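Local coordinates for protein predicted DNA-binding transcriptional regulator (Aliivibrio fischeri ES114, PDB 7DWN) that probably binds regulatory DNA as a tetrameric transcription factor of the LysR family and may activate transcription, at residues L147-D152 / S200-Q205; I237-A242 / L262-E267. All coordinates share one frame; numbering follows the deposited sequence.

Contact 1: L147-D152 / S200-Q205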
loop_
_atom_site.group_PDB
_atom_site.type_symbol
_atom_site.label_atom_id
_atom_site.label_comp_id
_atom_site.label_asym_id
_atom_site.label_seq_id
_atom_site.Cartn_x
_atom_site.Cartn_y
_atom_site.Cartn_z
ATOM N N LEU A 147 -26.068 5.211 -1.101
ATOM C CA LEU A 147 -27.132 5.830 -1.889
ATOM C C LEU A 147 -26.469 6.475 -3.098
ATOM O O LEU A 147 -25.834 7.525 -2.982
ATOM C CB LEU A 147 -27.912 6.847 -1.061
ATOM C CG LEU A 147 -29.106 6.364 -0.232
ATOM C CD1 LEU A 147 -28.719 5.261 0.741
ATOM C CD2 LEU A 147 -29.723 7.534 0.511
ATOM N N ALA A 148 -26.598 5.845 -4.264
ATOM C CA ALA A 148 -25.874 6.331 -5.432
ATOM C C ALA A 148 -26.752 6.180 -6.663
ATOM O O ALA A 148 -27.893 5.727 -6.581
ATOM C CB ALA A 148 -24.536 5.602 -5.599
ATOM N N PHE A 149 -26.229 6.594 -7.810
ATOM C CA PHE A 149 -26.977 6.488 -9.050
ATOM C C PHE A 149 -26.660 5.171 -9.753
ATOM O O PHE A 149 -25.822 4.383 -9.309
ATOM C CB PHE A 149 -26.679 7.681 -9.960
ATOM C CG PHE A 149 -27.188 8.990 -9.424
ATOM C CD1 PHE A 149 -28.515 9.357 -9.592
ATOM C CD2 PHE A 149 -26.341 9.850 -8.746
ATOM C CE1 PHE A 149 -28.986 10.558 -9.096
ATOM C CE2 PHE A 149 -26.805 11.051 -8.250
ATOM C CZ PHE A 149 -28.129 11.407 -8.425
ATOM N N ASP A 150 -27.362 4.935 -10.862
ATOM C CA ASP A 150 -27.265 3.681 -11.601
ATOM C C ASP A 150 -25.819 3.363 -11.955
ATOM O O ASP A 150 -25.141 4.155 -12.615
ATOM C CB ASP A 150 -28.117 3.771 -12.872
ATOM C CG ASP A 150 -28.237 2.440 -13.599
ATOM O OD1 ASP A 150 -27.974 1.387 -12.980
ATOM O OD2 ASP A 150 -28.591 2.447 -14.797
ATOM N N ASP A 151 -25.350 2.200 -11.510
ATOM C CA ASP A 151 -23.968 1.779 -11.717
ATOM C C ASP A 151 -23.960 0.310 -12.110
ATOM O O ASP A 151 -24.503 -0.527 -11.383
ATOM C CB ASP A 151 -23.128 2.005 -10.458
ATOM C CG ASP A 151 -21.682 1.591 -10.636
ATOM O OD1 ASP A 151 -20.917 2.343 -11.277
ATOM O OD2 ASP A 151 -21.311 0.510 -10.136
ATOM N N ASP A 152 -23.333 -0.001 -13.249
ATOM C CA ASP A 152 -23.336 -1.368 -13.763
ATOM C C ASP A 152 -22.653 -2.354 -12.823
ATOM O O ASP A 152 -22.943 -3.553 -12.890
ATOM C CB ASP A 152 -22.664 -1.416 -15.138
ATOM C CG ASP A 152 -23.479 -0.717 -16.211
ATOM O OD1 ASP A 152 -24.710 -0.595 -16.038
ATOM O OD2 ASP A 152 -22.890 -0.295 -17.229
ATOM N N SER A 200 -18.936 11.730 -15.781
ATOM C CA SER A 200 -19.856 11.421 -14.700
ATOM C C SER A 200 -21.140 10.811 -15.260
ATOM O O SER A 200 -21.387 10.805 -16.469
ATOM C CB SER A 200 -20.170 12.674 -13.885
ATOM O OG SER A 200 -20.951 13.587 -14.636
ATOM N N TYR A 201 -21.969 10.296 -14.352
ATOM C CA TYR A 201 -23.188 9.600 -14.755
ATOM C C TYR A 201 -24.140 10.533 -15.502
ATOM O O TYR A 201 -24.540 10.255 -16.640
ATOM C CB TYR A 201 -23.850 8.992 -13.516
ATOM C CG TYR A 201 -25.252 8.480 -13.735
ATOM C CD1 TYR A 201 -25.482 7.303 -14.433
ATOM C CD2 TYR A 201 -26.346 9.165 -13.224
ATOM C CE1 TYR A 201 -26.762 6.832 -14.626
ATOM C CE2 TYR A 201 -27.629 8.701 -13.411
ATOM C CZ TYR A 201 -27.831 7.536 -14.113
ATOM O OH TYR A 201 -29.105 7.067 -14.302
ATOM N N MET A 202 -24.494 11.662 -14.880
ATOM C CA MET A 202 -25.404 12.610 -15.522
ATOM C C MET A 202 -24.788 13.210 -16.785
ATOM O O MET A 202 -25.489 13.439 -17.782
ATOM C CB MET A 202 -25.799 13.707 -14.530
ATOM C CG MET A 202 -26.567 13.188 -13.319
ATOM S SD MET A 202 -27.132 14.504 -12.224
ATOM C CE MET A 202 -28.314 13.620 -11.208
ATOM N N GLY A 203 -23.478 13.467 -16.764
ATOM C CA GLY A 203 -22.807 13.925 -17.970
ATOM C C GLY A 203 -22.849 12.896 -19.083
ATOM O O GLY A 203 -23.066 13.238 -20.252
ATOM N N ARG A 204 -22.648 11.620 -18.738
ATOM C CA ARG A 204 -22.773 10.560 -19.734
ATOM C C ARG A 204 -24.193 10.475 -20.279
ATOM O O ARG A 204 -24.387 10.085 -21.436
ATOM C CB ARG A 204 -22.345 9.216 -19.138
ATOM C CG ARG A 204 -20.836 9.055 -19.010
ATOM C CD ARG A 204 -20.431 7.662 -18.532
ATOM N NE ARG A 204 -20.554 7.496 -17.085
ATOM C CZ ARG A 204 -21.455 6.719 -16.493
ATOM N NH1 ARG A 204 -22.318 6.025 -17.223
ATOM N NH2 ARG A 204 -21.490 6.628 -15.169
ATOM N N GLN A 205 -25.194 10.840 -19.474
ATOM C CA GLN A 205 -26.556 10.862 -19.999
ATOM C C GLN A 205 -26.763 12.027 -20.965
ATOM O O GLN A 205 -27.407 11.866 -22.009
ATOM C CB GLN A 205 -27.569 10.923 -18.855
ATOM C CG GLN A 205 -27.420 9.809 -17.825
ATOM C CD GLN A 205 -27.212 8.443 -18.452
ATOM O OE1 GLN A 205 -28.004 8.000 -19.286
ATOM N NE2 GLN A 205 -26.140 7.768 -18.052
#
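Y201 lays one face of its phenol ring against F149 and D150, at the point where strand 145-149 ends and helix 201-209 begins. The CB of F149 sits over that face in a CH-pi contact, 4.0 Å from the centroid of the Y201 ring. The two ring planes are tilted by only 18°, yet the phenyl is displaced so far along the phenol that little of one lies over the other, and F149 CB supplies most of the contact with the Y201 face. Y201 reaches the strand because its CG stands anti to the backbone N (chi1 168°), which swings the phenol out from the first turn of the helix. D150 meets the other half of the ring: D150 O lies 3.7 Å from Y201 CD1, and D150 CB is 3.7 Å from Y201 OH. Aspartate suits this, since its carboxylate can turn from the ring to a salt bridge with R155. Tyrosine offers a flat ring to F149 CB while its hydroxyl bonds to E267 N. Effectors of LysR-type regulators generally bind in the cleft between the two subdomains, and a MES molecule here, probably from the crystallisation liquor and hydrogen-bonded to M202 N, may mark such a pocket. Phenylalanine gives an apolar surface to M202 as well as Y201: flexible M202 extends beyond CG to bring its CE within 3.6 Å of F149 CZ, its SD lying obliquely to the phenyl in a Met-aromatic contact. The helix start is capped by S200, whose OG accepts a weak bond from G203 N.

Contact 2: I237-A242 / L262-E267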
loop_
_atom_site.group_PDB
_atom_site.type_symbol
_atom_site.label_atom_id
_atom_site.label_comp_id
_atom_site.label_asym_id
_atom_site.label_seq_id
_atom_site.Cartn_x
_atom_site.Cartn_y
_atom_site.Cartn_z
ATOM N N ILE A 237 -27.986 27.328 -19.259
ATOM C CA ILE A 237 -28.945 26.240 -19.142
ATOM C C ILE A 237 -28.251 25.035 -18.533
ATOM O O ILE A 237 -27.025 24.904 -18.578
ATOM C CB ILE A 237 -29.569 25.859 -20.497
ATOM C CG1 ILE A 237 -28.501 25.283 -21.430
ATOM C CG2 ILE A 237 -30.223 27.060 -21.116
ATOM C CD1 ILE A 237 -29.026 24.211 -22.350
ATOM N N ALA A 238 -29.052 24.128 -17.977
ATOM C CA ALA A 238 -28.435 22.907 -17.475
ATOM C C ALA A 238 -29.466 21.791 -17.394
ATOM O O ALA A 238 -30.660 22.042 -17.239
ATOM C CB ALA A 238 -27.786 23.125 -16.103
ATOM N N TRP A 239 -28.983 20.555 -17.503
ATOM C CA TRP A 239 -29.809 19.375 -17.288
ATOM C C TRP A 239 -29.787 19.062 -15.798
ATOM O O TRP A 239 -28.797 18.545 -15.275
ATOM C CB TRP A 239 -29.313 18.196 -18.117
ATOM C CG TRP A 239 -29.860 18.184 -19.510
ATOM C CD1 TRP A 239 -30.912 17.447 -19.973
ATOM C CD2 TRP A 239 -29.387 18.951 -20.620
ATOM N NE1 TRP A 239 -31.120 17.707 -21.307
ATOM C CE2 TRP A 239 -30.197 18.627 -21.728
ATOM C CE3 TRP A 239 -28.357 19.881 -20.785
ATOM C CZ2 TRP A 239 -30.008 19.206 -22.983
ATOM C CZ3 TRP A 239 -28.169 20.448 -22.030
ATOM C CH2 TRP A 239 -28.990 20.109 -23.113
ATOM N N LEU A 240 -30.874 19.377 -15.116
ATOM C CA LEU A 240 -30.939 19.162 -13.684
ATOM C C LEU A 240 -31.918 18.045 -13.351
ATOM O O LEU A 240 -32.934 17.889 -14.038
ATOM C CB LEU A 240 -31.361 20.444 -12.959
ATOM C CG LEU A 240 -30.456 21.647 -13.227
ATOM C CD1 LEU A 240 -30.920 22.871 -12.453
ATOM C CD2 LEU A 240 -29.023 21.297 -12.874
ATOM N N PRO A 241 -31.628 17.239 -12.331
ATOM C CA PRO A 241 -32.593 16.220 -11.909
ATOM C C PRO A 241 -33.872 16.874 -11.412
ATOM O O PRO A 241 -33.843 17.896 -10.723
ATOM C CB PRO A 241 -31.860 15.473 -10.789
ATOM C CG PRO A 241 -30.825 16.433 -10.305
ATOM C CD PRO A 241 -30.401 17.206 -11.520
ATOM N N ALA A 242 -35.003 16.272 -11.776
ATOM C CA ALA A 242 -36.286 16.922 -11.539
ATOM C C ALA A 242 -36.602 17.039 -10.053
ATOM O O ALA A 242 -37.301 17.973 -9.647
ATOM C CB ALA A 242 -37.395 16.169 -12.267
ATOM N N LEU A 262 -35.446 15.455 -25.163
ATOM C CA LEU A 262 -34.287 15.961 -24.439
ATOM C C LEU A 262 -34.329 15.614 -22.957
ATOM O O LEU A 262 -33.282 15.633 -22.302
ATOM C CB LEU A 262 -34.170 17.478 -24.611
ATOM C CG LEU A 262 -33.896 17.986 -26.028
ATOM C CD1 LEU A 262 -33.712 19.496 -26.033
ATOM C CD2 LEU A 262 -32.681 17.294 -26.623
ATOM N N ARG A 263 -35.507 15.304 -22.418
ATOM C CA ARG A 263 -35.615 14.851 -21.036
ATOM C C ARG A 263 -35.047 13.442 -20.924
ATOM O O ARG A 263 -35.526 12.521 -21.594
ATOM C CB ARG A 263 -37.072 14.889 -20.581
ATOM C CG ARG A 263 -37.724 16.263 -20.662
ATOM C CD ARG A 263 -39.163 16.214 -20.166
ATOM N NE ARG A 263 -39.755 17.541 -20.007
ATOM C CZ ARG A 263 -40.490 18.151 -20.931
ATOM N NH1 ARG A 263 -40.727 17.557 -22.092
ATOM N NH2 ARG A 263 -40.991 19.356 -20.697
ATOM N N LEU A 264 -34.029 13.265 -20.081
ATOM C CA LEU A 264 -33.283 12.010 -20.090
ATOM C C LEU A 264 -33.577 11.191 -18.846
ATOM O O LEU A 264 -33.500 11.728 -17.737
ATOM C CB LEU A 264 -31.783 12.291 -20.182
ATOM C CG LEU A 264 -31.355 13.139 -21.379
ATOM C CD1 LEU A 264 -29.981 13.735 -21.136
ATOM C CD2 LEU A 264 -31.364 12.306 -22.649
ATOM N N PRO A 265 -33.894 9.905 -18.962
ATOM C CA PRO A 265 -34.161 9.112 -17.755
ATOM C C PRO A 265 -32.890 8.838 -16.964
ATOM O O PRO A 265 -31.819 8.610 -17.529
ATOM C CB PRO A 265 -34.766 7.817 -18.310
ATOM C CG PRO A 265 -34.199 7.703 -19.679
ATOM C CD PRO A 265 -34.077 9.115 -20.192
ATOM N N ILE A 266 -33.022 8.880 -15.636
ATOM C CA ILE A 266 -31.980 8.457 -14.708
ATOM C C ILE A 266 -32.646 7.652 -13.600
ATOM O O ILE A 266 -33.847 7.769 -13.354
ATOM C CB ILE A 266 -31.184 9.641 -14.107
ATOM C CG1 ILE A 266 -32.127 10.662 -13.462
ATOM C CG2 ILE A 266 -30.306 10.300 -15.162
ATOM C CD1 ILE A 266 -31.401 11.802 -12.762
ATOM N N GLU A 267 -31.856 6.815 -12.934
ATOM C CA GLU A 267 -32.346 5.982 -11.844
ATOM C C GLU A 267 -31.381 6.088 -10.677
ATOM O O GLU A 267 -30.169 6.196 -10.884
ATOM C CB GLU A 267 -32.473 4.514 -12.272
ATOM C CG GLU A 267 -33.336 4.286 -13.497
ATOM C CD GLU A 267 -33.051 2.955 -14.159
ATOM O OE1 GLU A 267 -32.183 2.213 -13.651
ATOM O OE2 GLU A 267 -33.689 2.653 -15.190
#
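W239 points its indole N-H at the backbone of L262, tying two buried pieces of the LysR substrate-binding domain, a fold of the periplasmic binding protein type. Strands 238-241 and 264-272 both pair with strand 160-174 in the mixed sheet; here W239 bonds to the backbone just ahead of strand 264-272, and apolar side chains pack beside it. Tryptophan suits the place because it fills apolar volume with its rings yet offers one polar N-H at the edge; the planes of W239 and W193 meet at a steep angle, and V206 and I209 of helix 201-209 also touch the indole. L264, with CG beside its backbone N (chi1 -56°), uses the branched, apolar end of leucine to bring CD1 obliquely to the indole, 4.0 Å from W239 CD1. Farther along, the compact ring of P241 meets I266, whose CG1 lies between the backbone N and the carbonyl carbon (chi1 54°); from there an extended chi2 takes I266 CD1 to 4.2 Å from P241 CB. The indole bond is moderately bent at the hydrogen (151°): L262 O lies close to the ring plane of W239, whereas W239 NE1, 3.2 Å from L262 O, sits well above the plane of that carbonyl.

Contact 1 and contact 2 lie with their centres about 12 Å apart, on the same side of the chain's centre and within the LysR substrate-binding domain. They come in series along the chain, 147-152 with 200-205 being complete before 237-242 begins. Strands 145-149 and 264-272 are antiparallel neighbours in one mixed sheet, and just past the end of strand 145-149, D150 N probably bonds to E267 O. Helix 201-209 serves both: Y201 OH packs against I266 CA, and Q205 O on L264 CD1. Strand 264-272 thus joins the two sites. The MES, which may mark a pocket, lies about 4 Å from the Y201 side chain and about 6 Å from that of P241, so both contacts lie near it.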